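PDB 6HV6: toxin PAU_02230 from Photorhabdus asymbiotica subsp. asymbiotica ATCC 43949, which is a bacterial toxin, PaTox, modelled here as a single chain that combines a helical region with a six-stranded antiparallel sheet. Local coordinates for residues P140-D143 / A144-G148; L185-Q188 / N189-L192; L274-T277 / E278-V282; Y334-D338 / D339-F343; R359-N362 / E363-D366. The protein carries 1 engineered substitution. One frame throughout, in Å; residues are numbered along the deposited sequence.

All five contacts are local turns or helix starts spread along one chain; of the five, only interactions 3 and 4 touch. Interaction 1 begins the long helix 144-176, and its centre lies about 57 Å from that of interaction 3, on the opposite side of the chain's centre. Interaction 2 is the most central, leaving edge strand 182-185 of the six-stranded sheet. Interactions 3 and 4 lead into the neighbouring strands 280-286 and 342-346, where V282 CG1 packs on F343 CB at 3.7 Å. Interaction 5 starts helix 361-365, its nearest atoms about 10 Å from those of interaction 3. A 1,2-ethanediol binds at interaction 4, on D339.

Interaction 1 (P140-D143 / A144-G148); sequences PDTD and ATTKG
K147 reaches back from the first turn of its helix to T142. Its CB lies 3.7 Å from D143 O, and CG comes closer to the same oxygen while also passing T142 OG1. Further out, CE meets T142 O; a bend at the last torsion (chi4 -57°) then turns NZ onto T142, where it donates to OG1 at 2.8 Å and to the carbonyl O at 3.2 Å. Y137 O is a further partner of this ammonium group, and the K147 side chain also touches M89 and Y93 of helix 80-93. The other half of the contact is the N-cap of helix 144-176. D143 OD1 takes two donors from T146: the backbone N at 2.9 Å, nearly in line with the C-O bond, and OG1 at 2.6 Å, from above the carboxylate plane. A chi1 of 62° at D143 folds its carboxylate over the start of the helix. K147 N bonds to D143 O at 2.9 Å, closing the first turn. Beside the cap, the methyls T142 CG2 and T146 CG2 meet at 4.0 Å. A water accepts from D143 N and donates to T146 OG1 at 3.2 Å.

Interaction 2 (L185-Q188 / N189-L192); sequences LTPQ and NLYL
Q188 O accepts from L192 N at 2.7 Å, at the short helix 188-191 that follows strand 182-185 of the main sheet. P187 is the N-cap of that helix. Its carbonyl O receives L190 N at 3.0 Å. The proline ring runs side by side with the leucine, P187 CG against L190 CD1 at 3.9 Å. Y191 folds back over the turn, its chi1 of 61° swinging the ring across the preceding main chain. One ring face therefore covers the backbone of Q188 in a CH-pi contact: Q188 CA sits 3.7 Å from the centroid of the Y191 ring, 22° off the normal. T186 O comes to the ring edge near CE1. Q188 itself sends its amide away from the ring; OE1 brushes L192 CD1 and accepts from E198 N, while NE2 donates to S197 OG and N311 OD1, so the buried amide is tied at both ends. M223 of helix 215-224 touches both L190 and Y191. A water in the plane of the tyrosine ring joins its OH to the start of the turn, lying 2.8 Å from Y191 OH and donating to T186 O at 2.8 Å.

Interaction 3 (L274-T277 / E278-V282); sequences LFPT and EISSV
F275 lays its CB and the near edge of its ring against the hydroxyl of S280, with CB 3.2 Å from S280 OG and CD1 only slightly farther. Beyond S280, ring atom CE1 of F275 reaches V282 CG2 at 3.9 Å, the two side chains crossing at about a right angle. The same methyl, V282 CG2, touches L274 CG at 4.0 Å and comes 3.7 Å from L274 O. L274 CG also stands over the centre of one phenylalanine face, so L274, F275 and V282 form a small apolar group. Here the chain leaves helix 271-274, turns through P276 and T277, and comes back as strand 280-286, which pairs with strand 289-296 on one side. I293 of that strand touches both L274 and V282, while K295 touches F275.

The turn is closed by two hydroxyls acting in opposite directions along the chain. S280 OG donates to T277 O at 3.2 Å, tilted from the carbonyl plane; T277 OG1 donates forward to I279 O at 2.9 Å, coming from above that carbonyl's plane. A chi1 of 66° turns T277 OG1 toward this oxygen and also brings it 3.4 Å from S280 CB. Side-chain hydroxyls, rather than backbone amides, thus make the hydrogen bonds across this reversal, while L274 and F275 add apolar packing on V282, farther along the strand.

Interaction 4 (Y334-D338 / D339-F343); sequences YDFPD and DSVSF. With EDO (1,2-ethanediol), chain E.
S340 grips P337 O twice. Its OG donates to that oxygen at 2.7 Å, in the carbonyl plane and on a lone pair, while its backbone N donates at 2.9 Å from above the plane. A chi1 of 80° places S340 OG there, and the hydroxyl packs against the proline ring, 3.5 Å from P337 CD. One residue on, V341 N donates to D338 O at 3.2 Å, continuing the short 3-10 turn 338-340 in the connection between helix 320-334 and edge strand 342-346. V341 CG2 rests on F336 CB at 3.8 Å, and V341 also meets F327 of the helix and V284 of the adjoining strand. Y334 CB lies over the centre of one F336 ring face, and the F336 side chain also touches M331 and P287. Upstream, D335 ends the helix in a Schellman motif with positive phi. D339 OD1 approaches P337 CB at 3.6 Å, and D339 OD2 accepts from O1 of a 1,2-ethanediol at 2.9 Å. With two donors on one proline carbonyl, the turn is fixed by main chain and hydroxyl together, whereas the carboxylate of the exposed D339 takes a bond from a diol probably left from crystallisation.

Interaction 5 (R359-N362 / E363-D366); sequences RNLN and EIID
A capping box opens helix 361-365, the last helix of the modelled chain, with N360 and E363 exchanging bonds between side chain and backbone. N360 OD1 accepts from E363 N at 2.7 Å, the donor tilted modestly from the amide's carbonyl plane. In return E363 OE1 accepts from N360 N at 2.8 Å through its anti lone pair, with a fairly straight N-H...O angle of 162°. The asparagine reaches forward because its CG stands between the backbone N and the carbonyl carbon (chi1 57°), and the amide and carboxylate planes end up 22° apart. K355 makes a long, weak ion pair with the same OE1. Within the first turn, I364 N bonds to N360 O at 3.0 Å and I365 N to L361 O, the first regular helical bonds.

R359 bends at chi2 and chi3 and lays one guanidinium face over the backbone of the next turn, with I364 CA 3.8 Å above the centre of that plane. Nearer its backbone, R359 CB touches I364 CG1. R359 NH2 donates to S239 OG of helix 235-244 and also at 2.9 Å to a water, which in turn donates to I364 O. On the apolar side L361 CD2 meets I364 CD1 at 4.1 Å, and L205 of helix 199-211 packs on both residues and on I365. N362 OD1 accepts from W208 NE1 and Q214 NE2. Reciprocal bonds between the N-cap residue and the residue three places on, as between N360 and E363, define the capping box at a helix N-terminus.

Interaction 1 (P140-D143 / A144-G148)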
loop_
_atom_site.group_PDB
_atom_site.type_symbol
_atom_site.label_atom_id
_atom_site.label_comp_id
_atom_site.label_asym_id
_atom_site.label_seq_id
_atom_site.Cartn_x
_atom_site.Cartn_y
_atom_site.Cartn_z
ATOM N N PRO A 140 -8.624 -26.146 -19.979
ATOM C CA PRO A 140 -7.782 -26.125 -21.178
ATOM C C PRO A 140 -8.558 -25.940 -22.470
ATOM O O PRO A 140 -7.931 -25.741 -23.518
ATOM C CB PRO A 140 -7.082 -27.491 -21.143
ATOM C CG PRO A 140 -7.997 -28.356 -20.390
ATOM C CD PRO A 140 -8.696 -27.487 -19.376
ATOM N N ASP A 141 -9.889 -25.979 -22.454
ATOM C CA ASP A 141 -10.610 -25.754 -23.699
ATOM C C ASP A 141 -10.935 -24.281 -23.954
ATOM O O ASP A 141 -11.629 -23.978 -24.926
ATOM C CB ASP A 141 -11.887 -26.610 -23.758
ATOM C CG ASP A 141 -12.878 -26.272 -22.668
ATOM O OD1 ASP A 141 -12.571 -25.427 -21.808
ATOM O OD2 ASP A 141 -13.974 -26.866 -22.667
ATOM N N THR A 142 -10.418 -23.351 -23.146
ATOM C CA THR A 142 -10.490 -21.933 -23.479
ATOM C C THR A 142 -9.145 -21.481 -24.027
ATOM O O THR A 142 -8.106 -21.730 -23.408
ATOM C CB THR A 142 -10.886 -21.076 -22.270
ATOM O OG1 THR A 142 -10.024 -21.363 -21.166
ATOM C CG2 THR A 142 -12.324 -21.357 -21.873
ATOM N N ASP A 143 -9.164 -20.823 -25.188
ATOM C CA ASP A 143 -7.921 -20.389 -25.807
ATOM C C ASP A 143 -7.430 -19.094 -25.167
ATOM O O ASP A 143 -8.069 -18.525 -24.277
ATOM C CB ASP A 143 -8.082 -20.247 -27.322
ATOM C CG ASP A 143 -9.112 -19.187 -27.735
ATOM O OD1 ASP A 143 -9.553 -18.360 -26.912
ATOM O OD2 ASP A 143 -9.489 -19.190 -28.926
ATOM N N ALA A 144 -6.273 -18.623 -25.639
ATOM C CA ALA A 144 -5.638 -17.449 -25.046
ATOM C C ALA A 144 -6.561 -16.242 -25.077
ATOM O O ALA A 144 -6.688 -15.514 -24.084
ATOM C CB ALA A 144 -4.330 -17.140 -25.777
ATOM N N THR A 145 -7.220 -16.009 -26.214
ATOM C CA THR A 145 -8.104 -14.853 -26.324
ATOM C C THR A 145 -9.218 -14.937 -25.294
ATOM O O THR A 145 -9.510 -13.968 -24.586
ATOM C CB THR A 145 -8.680 -14.777 -27.738
ATOM O OG1 THR A 145 -7.601 -14.704 -28.681
ATOM C CG2 THR A 145 -9.572 -13.543 -27.900
ATOM N N THR A 146 -9.822 -16.117 -25.173
ATOM C CA THR A 146 -10.981 -16.291 -24.313
ATOM C C THR A 146 -10.599 -16.122 -22.853
ATOM O O THR A 146 -11.332 -15.493 -22.083
ATOM C CB THR A 146 -11.593 -17.669 -24.592
ATOM O OG1 THR A 146 -11.909 -17.748 -25.980
ATOM C CG2 THR A 146 -12.857 -17.905 -23.801
ATOM N N LYS A 147 -9.443 -16.666 -22.460
ATOM C CA LYS A 147 -8.940 -16.425 -21.115
ATOM C C LYS A 147 -8.760 -14.929 -20.854
ATOM O O LYS A 147 -9.148 -14.430 -19.794
ATOM C CB LYS A 147 -7.626 -17.180 -20.908
ATOM C CG LYS A 147 -7.738 -18.730 -20.889
ATOM C CD LYS A 147 -6.438 -19.327 -20.340
ATOM C CE LYS A 147 -6.219 -20.796 -20.753
ATOM N NZ LYS A 147 -7.335 -21.717 -20.347
ATOM N N GLY A 148 -8.189 -14.188 -21.812
ATOM C CA GLY A 148 -8.050 -12.746 -21.628
ATOM C C GLY A 148 -9.390 -12.060 -21.424
ATOM O O GLY A 148 -9.556 -11.253 -20.509
HETATM O O HOH W 1 -11.749 -20.964 -26.387
#

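Interaction 2 (L185-Q188 / N189-L192)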
loop_
_atom_site.group_PDB
_atom_site.type_symbol
_atom_site.label_atom_id
_atom_site.label_comp_id
_atom_site.label_asym_id
_atom_site.label_seq_id
_atom_site.Cartn_x
_atom_site.Cartn_y
_atom_site.Cartn_z
ATOM N N LEU A 185 -5.797 2.512 10.575
ATOM C CA LEU A 185 -5.470 1.733 9.390
ATOM C C LEU A 185 -5.630 2.581 8.126
ATOM O O LEU A 185 -6.688 3.180 7.902
ATOM C CB LEU A 185 -6.363 0.501 9.314
ATOM C CG LEU A 185 -6.139 -0.491 10.458
ATOM C CD1 LEU A 185 -6.996 -1.713 10.242
ATOM C CD2 LEU A 185 -4.666 -0.876 10.547
ATOM N N THR A 186 -4.582 2.611 7.293
ATOM C CA THR A 186 -4.637 3.266 5.977
ATOM C C THR A 186 -3.740 2.486 5.016
ATOM O O THR A 186 -2.667 2.948 4.625
ATOM C CB THR A 186 -4.191 4.730 6.055
ATOM O OG1 THR A 186 -2.862 4.795 6.587
ATOM C CG2 THR A 186 -5.116 5.566 6.908
ATOM N N PRO A 187 -4.147 1.270 4.647
ATOM C CA PRO A 187 -3.277 0.414 3.818
ATOM C C PRO A 187 -3.174 0.981 2.411
ATOM O O PRO A 187 -4.187 1.133 1.722
ATOM C CB PRO A 187 -4.003 -0.945 3.824
ATOM C CG PRO A 187 -5.044 -0.854 4.895
ATOM C CD PRO A 187 -5.398 0.598 5.029
ATOM N N GLN A 188 -1.949 1.293 1.967
ATOM C CA GLN A 188 -1.854 2.032 0.698
ATOM C C GLN A 188 -2.284 1.173 -0.485
ATOM O O GLN A 188 -2.752 1.711 -1.498
ATOM C CB GLN A 188 -0.444 2.586 0.462
ATOM C CG GLN A 188 0.628 1.519 0.289
ATOM C CD GLN A 188 1.956 2.065 -0.237
ATOM O OE1 GLN A 188 2.031 3.197 -0.722
ATOM N NE2 GLN A 188 3.003 1.248 -0.163
ATOM N N ASN A 189 -2.163 -0.157 -0.381
ATOM C CA ASN A 189 -2.631 -1.003 -1.481
ATOM C C ASN A 189 -4.128 -0.881 -1.700
ATOM O O ASN A 189 -4.611 -1.117 -2.817
ATOM C CB ASN A 189 -2.230 -2.454 -1.232
ATOM C CG ASN A 189 -0.766 -2.673 -1.487
ATOM O OD1 ASN A 189 -0.121 -1.840 -2.132
ATOM N ND2 ASN A 189 -0.224 -3.782 -0.998
ATOM N N LEU A 190 -4.872 -0.505 -0.669
ATOM C CA LEU A 190 -6.291 -0.255 -0.861
ATOM C C LEU A 190 -6.517 1.017 -1.667
ATOM O O LEU A 190 -7.246 1.011 -2.659
ATOM C CB LEU A 190 -6.992 -0.157 0.491
ATOM C CG LEU A 190 -7.278 -1.488 1.190
ATOM C CD1 LEU A 190 -8.049 -1.239 2.472
ATOM C CD2 LEU A 190 -8.064 -2.382 0.255
ATOM N N TYR A 191 -5.908 2.124 -1.255
ATOM C CA TYR A 191 -6.278 3.389 -1.873
ATOM C C TYR A 191 -5.409 3.764 -3.065
ATOM O O TYR A 191 -5.768 4.700 -3.788
ATOM C CB TYR A 191 -6.278 4.531 -0.841
ATOM C CG TYR A 191 -4.970 4.839 -0.158
ATOM C CD1 TYR A 191 -4.758 4.479 1.168
ATOM C CD2 TYR A 191 -3.954 5.521 -0.820
ATOM C CE1 TYR A 191 -3.583 4.773 1.806
ATOM C CE2 TYR A 191 -2.769 5.809 -0.188
ATOM C CZ TYR A 191 -2.594 5.430 1.125
ATOM O OH TYR A 191 -1.422 5.704 1.768
ATOM N N LEU A 192 -4.299 3.063 -3.308
ATOM C CA LEU A 192 -3.494 3.342 -4.490
ATOM C C LEU A 192 -3.964 2.594 -5.728
ATOM O O LEU A 192 -3.407 2.819 -6.805
ATOM C CB LEU A 192 -2.018 3.023 -4.242
ATOM C CG LEU A 192 -1.261 4.095 -3.452
ATOM C CD1 LEU A 192 0.221 3.754 -3.369
ATOM C CD2 LEU A 192 -1.481 5.487 -4.034
HETATM O O HOH W 2 -0.515 4.623 4.184
#

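Interaction 3 (L274-T277 / E278-V282)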
loop_
_atom_site.group_PDB
_atom_site.type_symbol
_atom_site.label_atom_id
_atom_site.label_comp_id
_atom_site.label_asym_id
_atom_site.label_seq_id
_atom_site.Cartn_x
_atom_site.Cartn_y
_atom_site.Cartn_z
ATOM N N LEU A 274 17.543 8.311 19.460
ATOM C CA LEU A 274 16.813 8.322 18.202
ATOM C C LEU A 274 16.015 9.610 18.036
ATOM O O LEU A 274 15.973 10.194 16.946
ATOM C CB LEU A 274 15.896 7.106 18.168
ATOM C CG LEU A 274 15.170 6.703 16.903
ATOM C CD1 LEU A 274 16.140 6.116 15.907
ATOM C CD2 LEU A 274 14.127 5.693 17.301
ATOM N N PHE A 275 15.364 10.060 19.106
ATOM C CA PHE A 275 14.548 11.268 19.097
ATOM C C PHE A 275 15.233 12.308 19.971
ATOM O O PHE A 275 15.020 12.341 21.191
ATOM C CB PHE A 275 13.135 10.977 19.600
ATOM C CG PHE A 275 12.463 9.845 18.888
ATOM C CD1 PHE A 275 12.208 9.922 17.527
ATOM C CD2 PHE A 275 12.078 8.704 19.579
ATOM C CE1 PHE A 275 11.584 8.883 16.866
ATOM C CE2 PHE A 275 11.453 7.662 18.923
ATOM C CZ PHE A 275 11.205 7.753 17.560
ATOM N N PRO A 276 16.064 13.178 19.397
ATOM C CA PRO A 276 16.723 14.205 20.217
ATOM C C PRO A 276 15.749 15.176 20.859
ATOM O O PRO A 276 15.994 15.641 21.979
ATOM C CB PRO A 276 17.649 14.910 19.213
ATOM C CG PRO A 276 17.782 13.966 18.062
ATOM C CD PRO A 276 16.460 13.260 17.982
ATOM N N THR A 277 14.650 15.497 20.184
ATOM C CA THR A 277 13.661 16.434 20.695
ATOM C C THR A 277 12.355 15.710 21.013
ATOM O O THR A 277 12.099 14.598 20.538
ATOM C CB THR A 277 13.417 17.569 19.689
ATOM O OG1 THR A 277 12.811 17.049 18.500
ATOM C CG2 THR A 277 14.736 18.236 19.312
ATOM N N GLU A 278 11.526 16.357 21.835
ATOM C CA GLU A 278 10.235 15.790 22.218
ATOM C C GLU A 278 9.255 15.668 21.056
ATOM O O GLU A 278 8.211 15.028 21.221
ATOM C CB GLU A 278 9.576 16.629 23.312
ATOM C CG GLU A 278 10.249 16.584 24.665
ATOM C CD GLU A 278 9.363 17.170 25.741
ATOM O OE1 GLU A 278 8.277 16.603 25.984
ATOM O OE2 GLU A 278 9.735 18.207 26.327
ATOM N N ILE A 279 9.537 16.289 19.913
ATOM C CA ILE A 279 8.723 16.146 18.705
ATOM C C ILE A 279 9.701 15.911 17.560
ATOM O O ILE A 279 10.323 16.857 17.064
ATOM C CB ILE A 279 7.842 17.373 18.436
ATOM C CG1 ILE A 279 6.913 17.636 19.618
ATOM C CG2 ILE A 279 7.026 17.181 17.160
ATOM C CD1 ILE A 279 6.120 18.938 19.498
ATOM N N SER A 280 9.858 14.656 17.144
ATOM C CA SER A 280 10.792 14.381 16.066
ATOM C C SER A 280 10.392 13.098 15.358
ATOM O O SER A 280 9.634 12.274 15.879
ATOM C CB SER A 280 12.236 14.305 16.581
ATOM O OG SER A 280 12.349 13.363 17.627
ATOM N N SER A 281 10.905 12.952 14.145
ATOM C CA SER A 281 10.531 11.846 13.284
ATOM C C SER A 281 11.778 11.305 12.611
ATOM O O SER A 281 12.726 12.045 12.324
ATOM C CB SER A 281 9.506 12.271 12.228
ATOM O OG SER A 281 8.317 12.739 12.832
ATOM N N VAL A 282 11.763 10.000 12.375
ATOM C CA VAL A 282 12.873 9.285 11.779
ATOM C C VAL A 282 12.323 8.506 10.591
ATOM O O VAL A 282 11.377 7.723 10.740
ATOM C CB VAL A 282 13.548 8.344 12.791
ATOM C CG1 VAL A 282 14.575 7.485 12.109
ATOM C CG2 VAL A 282 14.193 9.150 13.934
#

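Interaction 4 (Y334-D338 / D339-F343)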
loop_
_atom_site.group_PDB
_atom_site.type_symbol
_atom_site.label_atom_id
_atom_site.label_comp_id
_atom_site.label_asym_id
_atom_site.label_seq_id
_atom_site.Cartn_x
_atom_site.Cartn_y
_atom_site.Cartn_z
ATOM N N TYR A 334 8.304 -8.943 7.725
ATOM C CA TYR A 334 8.757 -8.661 6.365
ATOM C C TYR A 334 9.958 -9.507 5.962
ATOM O O TYR A 334 10.296 -9.547 4.775
ATOM C CB TYR A 334 9.171 -7.202 6.221
ATOM C CG TYR A 334 8.074 -6.206 5.981
ATOM C CD1 TYR A 334 7.256 -6.289 4.856
ATOM C CD2 TYR A 334 7.888 -5.144 6.855
ATOM C CE1 TYR A 334 6.261 -5.335 4.618
ATOM C CE2 TYR A 334 6.899 -4.185 6.626
ATOM C CZ TYR A 334 6.087 -4.291 5.511
ATOM O OH TYR A 334 5.101 -3.339 5.287
ATOM N N ASP A 335 10.645 -10.124 6.927
ATOM C CA ASP A 335 11.901 -10.846 6.671
ATOM C C ASP A 335 12.975 -9.927 6.092
ATOM O O ASP A 335 13.769 -10.335 5.238
ATOM C CB ASP A 335 11.685 -12.048 5.745
ATOM C CG ASP A 335 12.739 -13.129 5.940
ATOM O OD1 ASP A 335 13.011 -13.487 7.110
ATOM O OD2 ASP A 335 13.292 -13.610 4.926
ATOM N N PHE A 336 12.994 -8.671 6.529
ATOM C CA PHE A 336 14.088 -7.770 6.162
ATOM C C PHE A 336 15.310 -8.077 7.012
ATOM O O PHE A 336 15.208 -8.068 8.244
ATOM C CB PHE A 336 13.693 -6.317 6.385
ATOM C CG PHE A 336 12.617 -5.816 5.459
ATOM C CD1 PHE A 336 12.467 -6.346 4.190
ATOM C CD2 PHE A 336 11.765 -4.799 5.861
ATOM C CE1 PHE A 336 11.479 -5.870 3.337
ATOM C CE2 PHE A 336 10.776 -4.319 5.007
ATOM C CZ PHE A 336 10.639 -4.855 3.748
ATOM N N PRO A 337 16.480 -8.318 6.421
ATOM C CA PRO A 337 17.698 -8.441 7.231
ATOM C C PRO A 337 18.004 -7.135 7.960
ATOM O O PRO A 337 17.678 -6.043 7.486
ATOM C CB PRO A 337 18.785 -8.800 6.211
ATOM C CG PRO A 337 18.230 -8.403 4.895
ATOM C CD PRO A 337 16.742 -8.546 4.988
ATOM N N ASP A 338 18.619 -7.272 9.140
ATOM C CA ASP A 338 18.852 -6.126 10.017
ATOM C C ASP A 338 19.657 -5.036 9.325
ATOM O O ASP A 338 19.366 -3.845 9.489
ATOM C CB ASP A 338 19.577 -6.573 11.290
ATOM C CG ASP A 338 18.719 -7.459 12.170
ATOM O OD1 ASP A 338 17.561 -7.744 11.783
ATOM O OD2 ASP A 338 19.205 -7.866 13.251
ATOM N N ASP A 339 20.689 -5.420 8.568
ATOM C CA ASP A 339 21.527 -4.444 7.884
ATOM C C ASP A 339 20.820 -3.765 6.721
ATOM O O ASP A 339 21.392 -2.845 6.130
ATOM C CB ASP A 339 22.805 -5.105 7.370
ATOM C CG ASP A 339 22.522 -6.315 6.507
ATOM O OD1 ASP A 339 21.941 -7.296 7.014
ATOM O OD2 ASP A 339 22.861 -6.282 5.312
ATOM N N SER A 340 19.625 -4.210 6.354
ATOM C CA SER A 340 18.905 -3.585 5.262
ATOM C C SER A 340 17.947 -2.516 5.749
ATOM O O SER A 340 17.367 -1.813 4.923
ATOM C CB SER A 340 18.141 -4.629 4.444
ATOM O OG SER A 340 16.925 -5.005 5.070
ATOM N N VAL A 341 17.787 -2.370 7.062
ATOM C CA VAL A 341 16.861 -1.415 7.660
ATOM C C VAL A 341 17.688 -0.316 8.320
ATOM O O VAL A 341 18.547 -0.602 9.162
ATOM C CB VAL A 341 15.929 -2.096 8.673
ATOM C CG1 VAL A 341 14.995 -1.061 9.317
ATOM C CG2 VAL A 341 15.130 -3.213 7.999
ATOM N N SER A 342 17.439 0.939 7.945
ATOM C CA SER A 342 18.270 2.040 8.434
ATOM C C SER A 342 17.385 3.212 8.825
ATOM O O SER A 342 16.232 3.319 8.399
ATOM C CB SER A 342 19.320 2.492 7.400
ATOM O OG SER A 342 18.720 2.908 6.178
ATOM N N PHE A 343 17.950 4.097 9.643
ATOM C CA PHE A 343 17.193 5.130 10.331
ATOM C C PHE A 343 17.775 6.489 9.990
ATOM O O PHE A 343 18.989 6.687 10.079
ATOM C CB PHE A 343 17.210 4.883 11.839
ATOM C CG PHE A 343 16.585 3.574 12.222
ATOM C CD1 PHE A 343 15.218 3.471 12.376
ATOM C CD2 PHE A 343 17.360 2.440 12.365
ATOM C CE1 PHE A 343 14.635 2.264 12.705
ATOM C CE2 PHE A 343 16.784 1.228 12.693
ATOM C CZ PHE A 343 15.423 1.138 12.863
HETATM C C1 EDO E . 24.152 -4.316 3.156
HETATM O O1 EDO E . 24.576 -4.052 4.494
HETATM C C2 EDO E . 25.244 -5.094 2.429
HETATM O O2 EDO E . 24.706 -5.592 1.198
#

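Interaction 5 (R359-N362 / E363-D366)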
loop_
_atom_site.group_PDB
_atom_site.type_symbol
_atom_site.label_atom_id
_atom_site.label_comp_id
_atom_site.label_asym_id
_atom_site.label_seq_id
_atom_site.Cartn_x
_atom_site.Cartn_y
_atom_site.Cartn_z
ATOM N N ARG A 359 3.212 23.858 -3.922
ATOM C CA ARG A 359 2.457 23.643 -2.695
ATOM C C ARG A 359 3.405 23.219 -1.583
ATOM O O ARG A 359 4.248 22.341 -1.787
ATOM C CB ARG A 359 1.362 22.580 -2.891
ATOM C CG ARG A 359 0.266 22.976 -3.888
ATOM C CD ARG A 359 -1.115 22.405 -3.513
ATOM N NE ARG A 359 -1.169 20.943 -3.557
ATOM C CZ ARG A 359 -2.246 20.218 -3.249
ATOM N NH1 ARG A 359 -3.367 20.820 -2.871
ATOM N NH2 ARG A 359 -2.201 18.887 -3.313
ATOM N N ASN A 360 3.273 23.844 -0.414
ATOM C CA ASN A 360 3.975 23.368 0.770
ATOM C C ASN A 360 3.251 22.148 1.347
ATOM O O ASN A 360 2.155 21.776 0.912
ATOM C CB ASN A 360 4.094 24.479 1.814
ATOM C CG ASN A 360 2.744 25.050 2.223
ATOM O OD1 ASN A 360 1.830 24.313 2.593
ATOM N ND2 ASN A 360 2.611 26.374 2.150
ATOM N N LEU A 361 3.874 21.510 2.338
ATOM C CA LEU A 361 3.287 20.281 2.857
ATOM C C LEU A 361 1.928 20.542 3.493
ATOM O O LEU A 361 1.046 19.676 3.441
ATOM C CB LEU A 361 4.224 19.602 3.860
ATOM C CG LEU A 361 5.575 19.057 3.387
ATOM C CD1 LEU A 361 6.125 18.041 4.400
ATOM C CD2 LEU A 361 5.485 18.430 1.999
ATOM N N ASN A 362 1.725 21.732 4.071
ATOM C CA ASN A 362 0.428 22.044 4.666
ATOM C C ASN A 362 -0.658 22.122 3.600
ATOM O O ASN A 362 -1.757 21.579 3.773
ATOM C CB ASN A 362 0.503 23.356 5.447
ATOM C CG ASN A 362 0.967 23.163 6.875
ATOM O OD1 ASN A 362 0.957 22.055 7.408
ATOM N ND2 ASN A 362 1.354 24.257 7.512
ATOM N N GLU A 363 -0.368 22.797 2.486
ATOM C CA GLU A 363 -1.350 22.917 1.417
ATOM C C GLU A 363 -1.649 21.568 0.782
ATOM O O GLU A 363 -2.764 21.347 0.297
ATOM C CB GLU A 363 -0.851 23.909 0.366
ATOM C CG GLU A 363 -0.675 25.321 0.904
ATOM C CD GLU A 363 0.132 26.210 -0.019
ATOM O OE1 GLU A 363 1.215 25.781 -0.467
ATOM O OE2 GLU A 363 -0.323 27.339 -0.302
ATOM N N ILE A 364 -0.672 20.658 0.775
ATOM C CA ILE A 364 -0.918 19.306 0.283
ATOM C C ILE A 364 -1.893 18.577 1.199
ATOM O O ILE A 364 -2.800 17.873 0.732
ATOM C CB ILE A 364 0.404 18.537 0.141
ATOM C CG1 ILE A 364 1.294 19.191 -0.922
ATOM C CG2 ILE A 364 0.139 17.066 -0.201
ATOM C CD1 ILE A 364 2.711 18.622 -0.969
ATOM N N ILE A 365 -1.727 18.736 2.514
ATOM C CA ILE A 365 -2.691 18.211 3.474
ATOM C C ILE A 365 -3.999 18.999 3.465
ATOM O O ILE A 365 -4.969 18.592 4.109
ATOM C CB ILE A 365 -2.024 18.174 4.869
ATOM C CG1 ILE A 365 -0.817 17.244 4.859
ATOM C CG2 ILE A 365 -2.977 17.683 5.974
ATOM C CD1 ILE A 365 0.039 17.393 6.084
ATOM N N ASP A 366 -4.069 20.109 2.741
ATOM C CA ASP A 366 -5.347 20.795 2.570
ATOM C C ASP A 366 -5.793 20.774 1.111
ATOM O O ASP A 366 -6.078 19.714 0.556
ATOM C CB ASP A 366 -5.265 22.236 3.075
ATOM C CG ASP A 366 -5.093 22.314 4.577
ATOM O OD1 ASP A 366 -5.392 21.313 5.264
ATOM O OD2 ASP A 366 -4.668 23.382 5.070
HETATM O O HOH W 3 -4.006 17.584 -1.518
#